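Local coordinates for protein type III restriction-modification enzyme EcoP15I Res subunit (Escherichia coli, PDB 4ZCF) that forms the restriction subunit of a type III restriction-modification enzyme, coupling an ATP-binding helicase-type motor to a nuclease that cleaves DNA downstream of its recognition site, at residues 114-119 / 228-233; 83-88 / 252-257; 165-170 / 182-187. One frame throughout, in Å; residues are numbered along the deposited sequence.

Interaction 1. Residues 114-119 / 228-233; sequences VPTLSI and PHRFPT. With AMP (adenosine monophosphate), chain H; nucleotides of chain E; nucleotides of chain D.
Pro115 lies against both Arg230 and Phe231, its ring crossing each of their side chains at about a right angle. Arg230 CB packs on Pro115 CB at 3.7 Å; CG lies over a face of the neighbouring His229 ring, toward the rim; CD reaches Pro115 CG at 3.6 Å. From CG to NE the chain is extended, which carries the guanidinium past the proline to Thr116, where OG1 stands over one face of the group, 4.4 Å from NH1. Phe231 meets the same proline with one corner of its ring, CE1 being 3.6 Å from Pro115 CB. The carbonyl carbon of Val114 sits at the ring edge, 3.6 Å from Phe231 CZ, and Trp238 and Ile241 of helix 236-242 also touch this phenylalanine.

Segment 228-233 begins with the last two residues of the DEPH box (helicase motif II), whose Asp226 binds AMP. Segment 114-119 leads into helix 117-128, and Leu117 N donates to OP1 of DA5 of chain E (3.1 Å, 163° at the hydrogen), with a weak bond from Thr116 OG1 to the same oxygen. Two kinds of chemistry meet here: an apolar proline contact joins the segments, while a phosphate at the helix N-terminus, probably favoured by the helix dipole, and Ile119 CG2, 3.4 Å from AMP O3P, place this joint between DNA and nucleotide.

Interaction 2. Residues 83-88 / 252-257; sequences SMETGT and YGATFS
Beside the strand that leads into the P-loop, the Phe256 ring is approached obliquely by Ser83, whose CB lies 4.1 Å from CE1, and meets the Tyr260 ring with the planes at about 40°. The second flat group, the Glu85 carboxylate, has Ala254 against it, with CB 3.5 Å from Glu85 CD. OE2 takes two bonds from Thr86, the hydroxyl nearly in line with the C-O bond and the N-H, nearly straight at 169°, from above the plane on the same side. A bend at chi2 (34°) folds the acid back onto Thr86 and Ala254.

Here the P-loop leaves strand 79-84, and the tail of the adjacent parallel strand 248-253 runs beside it, in the region of helicase motif III. Ser83 pairs with Gly253, and Met84 N donates to Gly253 O over 2.9 Å. Past the bridge the backbones stay close, Glu85 CA being 4.7 Å from Ala254 CA, and the Glu85 side chain curls over the Ala254 methyl. On the other side, Ser83 bonds through its backbone to strand 263-267. Residues 85-88 form a type II turn that opens the P-loop, and Thr88 OG1 closes it, donating to Glu85 O at 2.6 Å.

Interaction 3. Residues 165-170 / 182-187; sequences QAIHDF and HVLVIN. With nucleotides of chain E.
Phe170 is used on both its face and its edge, and by two residues of one strand. Leu184 CB stands over the centre of the ring, 3.8 Å from the centroid and only 9° off the normal, a CH-pi contact. At the rim, near the ring plane, His182 O lies 3.3 Å from CE1. The ring reaches this place because Phe170 CG is anti to the backbone N (chi1 173°), which sends it off the helix toward the strand.

The two branches of Leu184 extend the contact back along the helix. CD1 meets Ala166 CB at 4.1 Å, one turn back along the helix, and CD2 faces Ile167 CG1 at 4.3 Å. The imidazole of His182 leads away from the helix and is held by Tyr147 OH and Ser174 O, so both its nitrogens are satisfied in a buried setting. At the far end of the strand segment Asn187 ND2 donates to OP1 of DT6 of chain E (3.1 Å), while its OD1 takes a bond from Lys120, so one amide links protein and DNA backbone.

Helix segment 165-170 runs nearly antiparallel to strand segment 182-186 (159°), the two axes approaching to 9.2 Å. It is the helix of a beta-alpha-beta crossover joining strand 143-148 to its neighbour 180-186. Leu216 of helix 212-217 packs on Ile167, Phe170 and Leu184; in the sheet, strand 180-186 lies between 143-148 and 109-113.

Overall arrangement
All three contacts belong to the first helicase-type sheet and the loops at its strand ends. Interaction 3 is the buried one, a helix laid on a strand near one margin of that sheet, and it relies on apolar and ring packing. Interactions 1 and 2 are partly buried and lie close to the nucleotide. Interaction 2 pairs two neighbouring strands by backbone and continues into a polar P-loop turn, whereas interaction 1 joins loops by proline packing. They touch through Pro228 and Phe256, and Val114 and Ile186 probably share a backbone hydrogen bond between interactions 1 and 3, which both also reach successive phosphates of DNA chain E.

Interaction 1. Residues 114-119 / 228-233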
loop_
_atom_site.group_PDB
_atom_site.type_symbol
_atom_site.label_atom_id
_atom_site.label_comp_id
_atom_site.label_asym_id
_atom_site.label_seq_id
_atom_site.Cartn_x
_atom_site.Cartn_y
_atom_site.Cartn_z
ATOM N N VAL C 114 -20.046 -13.379 -7.039
ATOM C CA VAL C 114 -20.514 -14.130 -5.872
ATOM C C VAL C 114 -21.578 -13.326 -5.111
ATOM O O VAL C 114 -21.586 -12.109 -5.237
ATOM C CB VAL C 114 -19.360 -14.706 -4.975
ATOM C CG1 VAL C 114 -18.498 -15.710 -5.747
ATOM C CG2 VAL C 114 -18.504 -13.606 -4.346
ATOM N N PRO C 115 -22.558 -13.939 -4.419
ATOM C CA PRO C 115 -23.609 -13.117 -3.801
ATOM C C PRO C 115 -23.391 -12.723 -2.334
ATOM O O PRO C 115 -24.142 -11.886 -1.803
ATOM C CB PRO C 115 -24.831 -14.027 -3.909
ATOM C CG PRO C 115 -24.264 -15.433 -3.802
ATOM C CD PRO C 115 -22.817 -15.385 -4.217
ATOM N N THR C 116 -22.382 -13.353 -1.681
ATOM C CA THR C 116 -22.123 -13.333 -0.244
ATOM C C THR C 116 -20.630 -13.242 0.128
ATOM O O THR C 116 -19.781 -13.677 -0.649
ATOM C CB THR C 116 -22.901 -14.553 0.325
ATOM O OG1 THR C 116 -24.112 -14.143 0.971
ATOM C CG2 THR C 116 -22.082 -15.485 1.157
ATOM N N LEU C 117 -20.315 -12.662 1.310
ATOM C CA LEU C 117 -18.938 -12.541 1.794
ATOM C C LEU C 117 -18.310 -13.885 2.136
ATOM O O LEU C 117 -17.105 -14.050 1.925
ATOM C CB LEU C 117 -18.827 -11.600 2.993
ATOM C CG LEU C 117 -19.047 -10.119 2.742
ATOM C CD1 LEU C 117 -19.064 -9.365 4.055
ATOM C CD2 LEU C 117 -18.025 -9.539 1.744
ATOM N N SER C 118 -19.115 -14.837 2.660
ATOM C CA SER C 118 -18.667 -16.191 3.014
ATOM C C SER C 118 -18.281 -16.992 1.756
ATOM O O SER C 118 -17.290 -17.728 1.767
ATOM C CB SER C 118 -19.752 -16.934 3.783
ATOM O OG SER C 118 -20.306 -16.163 4.836
ATOM N N ILE C 119 -19.071 -16.861 0.685
ATOM C CA ILE C 119 -18.781 -17.489 -0.599
ATOM C C ILE C 119 -17.547 -16.767 -1.194
ATOM O O ILE C 119 -16.669 -17.436 -1.731
ATOM C CB ILE C 119 -20.018 -17.508 -1.553
ATOM C CG1 ILE C 119 -21.186 -18.332 -0.955
ATOM C CG2 ILE C 119 -19.643 -18.024 -2.952
ATOM C CD1 ILE C 119 -22.585 -18.179 -1.731
ATOM N N PRO C 228 -27.160 -18.692 -8.907
ATOM C CA PRO C 228 -27.866 -17.684 -9.718
ATOM C C PRO C 228 -29.208 -17.222 -9.194
ATOM O O PRO C 228 -29.729 -16.216 -9.675
ATOM C CB PRO C 228 -27.967 -18.342 -11.096
ATOM C CG PRO C 228 -27.920 -19.785 -10.828
ATOM C CD PRO C 228 -27.067 -19.983 -9.622
ATOM N N HIS C 229 -29.762 -17.964 -8.218
ATOM C CA HIS C 229 -31.033 -17.692 -7.561
ATOM C C HIS C 229 -30.953 -16.462 -6.643
ATOM O O HIS C 229 -31.986 -15.979 -6.182
ATOM C CB HIS C 229 -31.494 -18.933 -6.775
ATOM C CG HIS C 229 -30.560 -19.381 -5.687
ATOM N ND1 HIS C 229 -30.855 -19.169 -4.349
ATOM C CD2 HIS C 229 -29.402 -20.083 -5.771
ATOM C CE1 HIS C 229 -29.866 -19.730 -3.667
ATOM N NE2 HIS C 229 -28.969 -20.296 -4.480
ATOM N N ARG C 230 -29.732 -15.974 -6.373
ATOM C CA ARG C 230 -29.468 -14.822 -5.522
ATOM C C ARG C 230 -29.224 -13.559 -6.352
ATOM O O ARG C 230 -28.927 -12.486 -5.813
ATOM C CB ARG C 230 -28.317 -15.127 -4.566
ATOM C CG ARG C 230 -28.751 -15.953 -3.360
ATOM C CD ARG C 230 -27.542 -16.267 -2.494
ATOM N NE ARG C 230 -27.862 -16.462 -1.078
ATOM C CZ ARG C 230 -28.148 -15.485 -0.222
ATOM N NH1 ARG C 230 -28.206 -14.225 -0.635
ATOM N NH2 ARG C 230 -28.417 -15.765 1.045
ATOM N N PHE C 231 -29.423 -13.690 -7.667
ATOM C CA PHE C 231 -29.294 -12.622 -8.658
ATOM C C PHE C 231 -30.573 -12.648 -9.515
ATOM O O PHE C 231 -30.516 -13.092 -10.665
ATOM C CB PHE C 231 -28.037 -12.841 -9.529
ATOM C CG PHE C 231 -26.727 -12.926 -8.780
ATOM C CD1 PHE C 231 -26.313 -14.123 -8.199
ATOM C CD2 PHE C 231 -25.877 -11.832 -8.707
ATOM C CE1 PHE C 231 -25.095 -14.205 -7.527
ATOM C CE2 PHE C 231 -24.655 -11.921 -8.046
ATOM C CZ PHE C 231 -24.272 -13.107 -7.464
ATOM N N PRO C 232 -31.756 -12.247 -8.962
ATOM C CA PRO C 232 -32.995 -12.297 -9.774
ATOM C C PRO C 232 -32.972 -11.314 -10.945
ATOM O O PRO C 232 -32.913 -10.106 -10.731
ATOM C CB PRO C 232 -34.119 -12.020 -8.762
ATOM C CG PRO C 232 -33.455 -11.955 -7.393
ATOM C CD PRO C 232 -32.013 -11.684 -7.614
ATOM N N THR C 233 -32.984 -11.859 -12.183
ATOM C CA THR C 233 -32.885 -11.171 -13.482
ATOM C C THR C 233 -33.565 -9.802 -13.662
ATOM O O THR C 233 -33.031 -8.959 -14.392
ATOM C CB THR C 233 -33.239 -12.113 -14.627
HETATM P P AMP H . -19.188 -22.078 -3.303
HETATM O O1P AMP H . -20.423 -21.394 -2.853
HETATM O O2P AMP H . -19.676 -23.030 -4.331
HETATM O O3P AMP H . -18.458 -21.052 -4.091
HETATM O "O5'" AMP H . -18.314 -22.700 -2.122
HETATM C "C5'" AMP H . -17.994 -24.080 -2.116
HETATM C "C4'" AMP H . -16.641 -24.335 -1.533
HETATM O "O4'" AMP H . -16.333 -25.755 -1.560
HETATM C "C3'" AMP H . -15.586 -23.677 -2.353
HETATM O "O3'" AMP H . -15.323 -22.381 -1.817
HETATM C "C2'" AMP H . -14.417 -24.575 -2.307
HETATM O "O2'" AMP H . -13.534 -24.207 -1.237
HETATM C "C1'" AMP H . -14.962 -25.935 -2.016
HETATM N N9 AMP H . -14.877 -26.837 -3.095
HETATM C C8 AMP H . -15.569 -26.697 -4.208
HETATM N N7 AMP H . -15.308 -27.742 -5.042
HETATM C C5 AMP H . -14.388 -28.621 -4.309
HETATM C C6 AMP H . -13.709 -29.855 -4.518
HETATM N N6 AMP H . -13.860 -30.570 -5.733
HETATM N N1 AMP H . -12.905 -30.334 -3.534
HETATM C C2 AMP H . -12.728 -29.687 -2.391
HETATM N N3 AMP H . -13.329 -28.530 -2.125
HETATM C C4 AMP H . -14.160 -27.948 -3.021
ATOM P P DA E 5 -22.891 -10.925 4.021
ATOM O OP1 DA E 5 -22.731 -12.132 3.169
ATOM O OP2 DA E 5 -22.082 -10.834 5.264
ATOM O "O5'" DA E 5 -22.652 -9.666 3.072
ATOM C "C5'" DA E 5 -22.862 -8.392 3.612
ATOM C "C4'" DA E 5 -22.763 -7.277 2.587
ATOM O "O4'" DA E 5 -23.941 -6.451 2.761
ATOM C "C3'" DA E 5 -21.538 -6.383 2.798
ATOM O "O3'" DA E 5 -20.837 -6.147 1.554
ATOM C "C2'" DA E 5 -22.092 -5.114 3.443
ATOM C "C1'" DA E 5 -23.603 -5.165 3.233
ATOM N N9 DA E 5 -24.421 -4.787 4.400
ATOM C C8 DA E 5 -24.477 -5.393 5.641
ATOM N N7 DA E 5 -25.268 -4.780 6.493
ATOM C C5 DA E 5 -25.779 -3.702 5.761
ATOM C C6 DA E 5 -26.665 -2.635 6.074
ATOM N N6 DA E 5 -27.295 -2.517 7.252
ATOM N N1 DA E 5 -26.994 -1.755 5.088
ATOM C C2 DA E 5 -26.392 -1.838 3.899
ATOM N N3 DA E 5 -25.548 -2.792 3.506
ATOM C C4 DA E 5 -25.282 -3.698 4.473
ATOM P P DT D 20 -31.471 -7.450 -5.712
ATOM O OP1 DT D 20 -30.804 -7.910 -6.945
ATOM O OP2 DT D 20 -32.804 -6.813 -5.815
ATOM O "O5'" DT D 20 -31.583 -8.674 -4.691
ATOM C "C5'" DT D 20 -30.473 -9.537 -4.516
ATOM C "C4'" DT D 20 -30.754 -10.529 -3.405
ATOM O "O4'" DT D 20 -31.039 -9.801 -2.184
ATOM C "C3'" DT D 20 -31.936 -11.457 -3.664
ATOM O "O3'" DT D 20 -31.535 -12.798 -3.476
ATOM C "C2'" DT D 20 -33.003 -11.050 -2.658
ATOM C "C1'" DT D 20 -32.210 -10.317 -1.578
ATOM N N1 DT D 20 -32.973 -9.226 -0.853
ATOM C C2 DT D 20 -33.229 -9.366 0.504
ATOM O O2 DT D 20 -32.864 -10.320 1.180
ATOM N N3 DT D 20 -33.939 -8.320 1.057
ATOM C C4 DT D 20 -34.433 -7.193 0.407
ATOM O O4 DT D 20 -35.074 -6.370 1.068
ATOM C C5 DT D 20 -34.130 -7.119 -1.015
ATOM C C7 DT D 20 -34.565 -5.959 -1.863
ATOM C C6 DT D 20 -33.435 -8.125 -1.559
#

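Interaction 2. Residues 83-88 / 252-257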
loop_
_atom_site.group_PDB
_atom_site.type_symbol
_atom_site.label_atom_id
_atom_site.label_comp_id
_atom_site.label_asym_id
_atom_site.label_seq_id
_atom_site.Cartn_x
_atom_site.Cartn_y
_atom_site.Cartn_z
ATOM N N SER C 83 -26.225 -26.882 -13.812
ATOM C CA SER C 83 -26.926 -27.218 -12.586
ATOM C C SER C 83 -26.238 -28.387 -11.886
ATOM O O SER C 83 -26.141 -29.493 -12.424
ATOM C CB SER C 83 -28.405 -27.493 -12.842
ATOM O OG SER C 83 -29.067 -27.741 -11.614
ATOM N N MET C 84 -25.692 -28.103 -10.702
ATOM C CA MET C 84 -24.971 -29.069 -9.873
ATOM C C MET C 84 -25.434 -28.915 -8.464
ATOM O O MET C 84 -25.481 -27.793 -7.963
ATOM C CB MET C 84 -23.456 -28.834 -9.938
ATOM C CG MET C 84 -22.912 -28.828 -11.330
ATOM S SD MET C 84 -21.320 -29.611 -11.359
ATOM C CE MET C 84 -20.795 -29.102 -12.844
ATOM N N GLU C 85 -25.770 -30.028 -7.808
ATOM C CA GLU C 85 -26.213 -29.973 -6.412
ATOM C C GLU C 85 -25.063 -29.651 -5.428
ATOM O O GLU C 85 -23.880 -29.753 -5.778
ATOM C CB GLU C 85 -26.973 -31.252 -6.017
ATOM C CG GLU C 85 -28.033 -31.063 -4.940
ATOM C CD GLU C 85 -28.820 -29.761 -4.896
ATOM O OE1 GLU C 85 -29.801 -29.613 -5.664
ATOM O OE2 GLU C 85 -28.485 -28.909 -4.041
ATOM N N THR C 86 -25.434 -29.218 -4.208
ATOM C CA THR C 86 -24.505 -28.895 -3.124
ATOM C C THR C 86 -23.663 -30.124 -2.765
ATOM O O THR C 86 -24.198 -31.230 -2.647
ATOM C CB THR C 86 -25.262 -28.281 -1.925
ATOM O OG1 THR C 86 -26.149 -27.261 -2.409
ATOM C CG2 THR C 86 -24.321 -27.680 -0.879
ATOM N N GLY C 87 -22.354 -29.902 -2.652
ATOM C CA GLY C 87 -21.357 -30.912 -2.315
ATOM C C GLY C 87 -20.875 -31.744 -3.484
ATOM O O GLY C 87 -20.319 -32.822 -3.260
ATOM N N THR C 88 -21.081 -31.256 -4.741
ATOM C CA THR C 88 -20.672 -31.958 -5.972
ATOM C C THR C 88 -19.471 -31.317 -6.694
ATOM O O THR C 88 -19.082 -31.781 -7.772
ATOM C CB THR C 88 -21.867 -32.244 -6.913
ATOM O OG1 THR C 88 -22.373 -31.025 -7.454
ATOM C CG2 THR C 88 -22.977 -33.057 -6.247
ATOM N N TYR C 252 -23.910 -21.031 -12.263
ATOM C CA TYR C 252 -23.684 -22.300 -11.565
ATOM C C TYR C 252 -24.416 -22.359 -10.274
ATOM O O TYR C 252 -24.238 -21.485 -9.417
ATOM C CB TYR C 252 -22.184 -22.506 -11.282
ATOM C CG TYR C 252 -21.351 -22.699 -12.529
ATOM C CD1 TYR C 252 -20.895 -21.604 -13.259
ATOM C CD2 TYR C 252 -20.958 -23.971 -12.938
ATOM C CE1 TYR C 252 -20.091 -21.772 -14.382
ATOM C CE2 TYR C 252 -20.165 -24.151 -14.070
ATOM C CZ TYR C 252 -19.752 -23.049 -14.801
ATOM O OH TYR C 252 -18.993 -23.205 -15.926
ATOM N N GLY C 253 -25.189 -23.417 -10.104
ATOM C CA GLY C 253 -25.930 -23.597 -8.871
ATOM C C GLY C 253 -26.840 -24.792 -8.858
ATOM O O GLY C 253 -26.895 -25.564 -9.816
ATOM N N ALA C 254 -27.559 -24.930 -7.750
ATOM C CA ALA C 254 -28.510 -25.997 -7.503
ATOM C C ALA C 254 -29.954 -25.465 -7.623
ATOM O O ALA C 254 -30.895 -26.263 -7.717
ATOM C CB ALA C 254 -28.264 -26.558 -6.120
ATOM N N THR C 255 -30.118 -24.113 -7.629
ATOM C CA THR C 255 -31.421 -23.444 -7.710
ATOM C C THR C 255 -31.521 -22.418 -8.849
ATOM O O THR C 255 -30.740 -21.464 -8.914
ATOM C CB THR C 255 -31.838 -22.854 -6.349
ATOM O OG1 THR C 255 -31.597 -23.817 -5.327
ATOM C CG2 THR C 255 -33.300 -22.417 -6.319
ATOM N N PHE C 256 -32.515 -22.627 -9.723
ATOM C CA PHE C 256 -32.859 -21.774 -10.851
ATOM C C PHE C 256 -34.364 -21.493 -10.683
ATOM O O PHE C 256 -35.232 -22.177 -11.245
ATOM C CB PHE C 256 -32.499 -22.446 -12.193
ATOM C CG PHE C 256 -31.021 -22.470 -12.528
ATOM C CD1 PHE C 256 -30.173 -23.407 -11.948
ATOM C CD2 PHE C 256 -30.487 -21.590 -13.460
ATOM C CE1 PHE C 256 -28.812 -23.426 -12.254
ATOM C CE2 PHE C 256 -29.130 -21.615 -13.767
ATOM C CZ PHE C 256 -28.308 -22.543 -13.176
ATOM N N SER C 257 -34.648 -20.524 -9.795
ATOM C CA SER C 257 -35.976 -20.049 -9.392
ATOM C C SER C 257 -36.664 -19.185 -10.482
ATOM O O SER C 257 -37.830 -18.796 -10.321
ATOM C CB SER C 257 -35.859 -19.271 -8.083
ATOM O OG SER C 257 -34.951 -18.187 -8.217
#

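Interaction 3. Residues 165-170 / 182-187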
loop_
_atom_site.group_PDB
_atom_site.type_symbol
_atom_site.label_atom_id
_atom_site.label_comp_id
_atom_site.label_asym_id
_atom_site.label_seq_id
_atom_site.Cartn_x
_atom_site.Cartn_y
_atom_site.Cartn_z
ATOM N N GLN C 165 -8.489 -0.813 -6.071
ATOM C CA GLN C 165 -7.222 -1.399 -6.534
ATOM C C GLN C 165 -7.310 -2.675 -7.328
ATOM O O GLN C 165 -6.562 -2.822 -8.294
ATOM C CB GLN C 165 -6.118 -1.422 -5.477
ATOM C CG GLN C 165 -5.215 -0.191 -5.572
ATOM C CD GLN C 165 -4.076 -0.254 -6.583
ATOM O OE1 GLN C 165 -3.280 -1.196 -6.625
ATOM N NE2 GLN C 165 -3.880 0.837 -7.314
ATOM N N ALA C 166 -8.244 -3.574 -6.943
ATOM C CA ALA C 166 -8.526 -4.849 -7.612
ATOM C C ALA C 166 -8.905 -4.598 -9.085
ATOM O O ALA C 166 -8.288 -5.196 -9.969
ATOM C CB ALA C 166 -9.651 -5.569 -6.897
ATOM N N ILE C 167 -9.854 -3.654 -9.338
ATOM C CA ILE C 167 -10.313 -3.243 -10.673
ATOM C C ILE C 167 -9.173 -2.630 -11.527
ATOM O O ILE C 167 -8.909 -3.126 -12.628
ATOM C CB ILE C 167 -11.639 -2.415 -10.626
ATOM C CG1 ILE C 167 -12.803 -3.308 -10.144
ATOM C CG2 ILE C 167 -11.979 -1.795 -12.016
ATOM C CD1 ILE C 167 -13.704 -2.685 -9.193
ATOM N N HIS C 168 -8.463 -1.607 -10.992
ATOM C CA HIS C 168 -7.301 -0.997 -11.650
ATOM C C HIS C 168 -6.342 -2.109 -12.123
ATOM O O HIS C 168 -6.116 -2.227 -13.318
ATOM C CB HIS C 168 -6.571 -0.008 -10.709
ATOM C CG HIS C 168 -5.200 0.365 -11.201
ATOM N ND1 HIS C 168 -4.060 -0.208 -10.659
ATOM C CD2 HIS C 168 -4.836 1.151 -12.240
ATOM C CE1 HIS C 168 -3.046 0.275 -11.362
ATOM N NE2 HIS C 168 -3.466 1.097 -12.324
ATOM N N ASP C 169 -5.859 -2.958 -11.192
ATOM C CA ASP C 169 -4.941 -4.078 -11.447
ATOM C C ASP C 169 -5.449 -5.125 -12.431
ATOM O O ASP C 169 -4.651 -5.651 -13.195
ATOM C CB ASP C 169 -4.579 -4.782 -10.133
ATOM C CG ASP C 169 -3.892 -3.929 -9.079
ATOM O OD1 ASP C 169 -3.439 -2.807 -9.415
ATOM O OD2 ASP C 169 -3.788 -4.391 -7.926
ATOM N N PHE C 170 -6.750 -5.474 -12.377
ATOM C CA PHE C 170 -7.333 -6.478 -13.256
ATOM C C PHE C 170 -7.396 -5.930 -14.682
ATOM O O PHE C 170 -6.965 -6.604 -15.610
ATOM C CB PHE C 170 -8.727 -6.942 -12.740
ATOM C CG PHE C 170 -9.516 -7.861 -13.663
ATOM C CD1 PHE C 170 -9.262 -9.226 -13.696
ATOM C CD2 PHE C 170 -10.538 -7.358 -14.468
ATOM C CE1 PHE C 170 -10.007 -10.073 -14.524
ATOM C CE2 PHE C 170 -11.294 -8.207 -15.286
ATOM C CZ PHE C 170 -11.009 -9.556 -15.323
ATOM N N HIS C 182 -6.163 -14.066 -15.560
ATOM C CA HIS C 182 -6.503 -13.008 -14.605
ATOM C C HIS C 182 -7.963 -13.127 -14.161
ATOM O O HIS C 182 -8.864 -13.122 -14.998
ATOM C CB HIS C 182 -6.188 -11.616 -15.197
ATOM C CG HIS C 182 -4.780 -11.481 -15.703
ATOM N ND1 HIS C 182 -3.714 -11.301 -14.837
ATOM C CD2 HIS C 182 -4.309 -11.513 -16.974
ATOM C CE1 HIS C 182 -2.635 -11.246 -15.602
ATOM N NE2 HIS C 182 -2.943 -11.358 -16.897
ATOM N N VAL C 183 -8.202 -13.236 -12.851
ATOM C CA VAL C 183 -9.568 -13.391 -12.350
ATOM C C VAL C 183 -10.043 -12.394 -11.258
ATOM O O VAL C 183 -9.422 -12.268 -10.202
ATOM C CB VAL C 183 -9.937 -14.882 -12.079
ATOM C CG1 VAL C 183 -9.137 -15.475 -10.929
ATOM C CG2 VAL C 183 -11.426 -15.048 -11.846
ATOM N N LEU C 184 -11.147 -11.695 -11.542
ATOM C CA LEU C 184 -11.779 -10.746 -10.634
ATOM C C LEU C 184 -12.886 -11.387 -9.806
ATOM O O LEU C 184 -13.939 -11.732 -10.339
ATOM C CB LEU C 184 -12.314 -9.510 -11.374
ATOM C CG LEU C 184 -12.724 -8.341 -10.469
ATOM C CD1 LEU C 184 -11.520 -7.562 -9.994
ATOM C CD2 LEU C 184 -13.670 -7.407 -11.179
ATOM N N VAL C 185 -12.658 -11.524 -8.504
ATOM C CA VAL C 185 -13.671 -12.041 -7.584
ATOM C C VAL C 185 -14.360 -10.818 -6.919
ATOM O O VAL C 185 -13.686 -9.972 -6.323
ATOM C CB VAL C 185 -13.099 -13.048 -6.555
ATOM C CG1 VAL C 185 -14.220 -13.773 -5.812
ATOM C CG2 VAL C 185 -12.159 -14.046 -7.230
ATOM N N ILE C 186 -15.695 -10.714 -7.085
ATOM C CA ILE C 186 -16.553 -9.615 -6.595
ATOM C C ILE C 186 -17.900 -10.154 -6.072
ATOM O O ILE C 186 -18.473 -11.070 -6.664
ATOM C CB ILE C 186 -16.749 -8.530 -7.717
ATOM C CG1 ILE C 186 -17.433 -7.254 -7.176
ATOM C CG2 ILE C 186 -17.486 -9.105 -8.952
ATOM C CD1 ILE C 186 -17.251 -5.999 -8.035
ATOM N N ASN C 187 -18.387 -9.580 -4.964
ATOM C CA ASN C 187 -19.669 -9.931 -4.348
ATOM C C ASN C 187 -20.767 -8.963 -4.813
ATOM O O ASN C 187 -20.464 -8.034 -5.553
ATOM C CB ASN C 187 -19.567 -10.029 -2.818
ATOM C CG ASN C 187 -19.177 -8.749 -2.128
ATOM O OD1 ASN C 187 -18.130 -8.149 -2.418
ATOM N ND2 ASN C 187 -20.012 -8.312 -1.193
ATOM P P DT E 6 -19.470 -5.341 1.358
ATOM O OP1 DT E 6 -18.786 -5.834 0.144
ATOM O OP2 DT E 6 -18.709 -5.289 2.618
ATOM O "O5'" DT E 6 -19.979 -3.866 1.108
ATOM C "C5'" DT E 6 -20.938 -3.440 0.162
ATOM C "C4'" DT E 6 -21.172 -1.936 0.294
ATOM O "O4'" DT E 6 -22.113 -1.639 1.352
ATOM C "C3'" DT E 6 -19.923 -1.121 0.598
ATOM O "O3'" DT E 6 -19.805 -0.121 -0.382
ATOM C "C2'" DT E 6 -20.100 -0.607 2.028
ATOM C "C1'" DT E 6 -21.615 -0.613 2.184
ATOM N N1 DT E 6 -22.156 -0.813 3.571
ATOM C C2 DT E 6 -23.193 -0.010 3.984
ATOM O O2 DT E 6 -23.641 0.891 3.301
ATOM N N3 DT E 6 -23.679 -0.292 5.241
ATOM C C4 DT E 6 -23.236 -1.271 6.130
ATOM O O4 DT E 6 -23.752 -1.397 7.250
ATOM C C5 DT E 6 -22.178 -2.107 5.627
ATOM C C7 DT E 6 -21.646 -3.218 6.490
ATOM C C6 DT E 6 -21.703 -1.843 4.388
#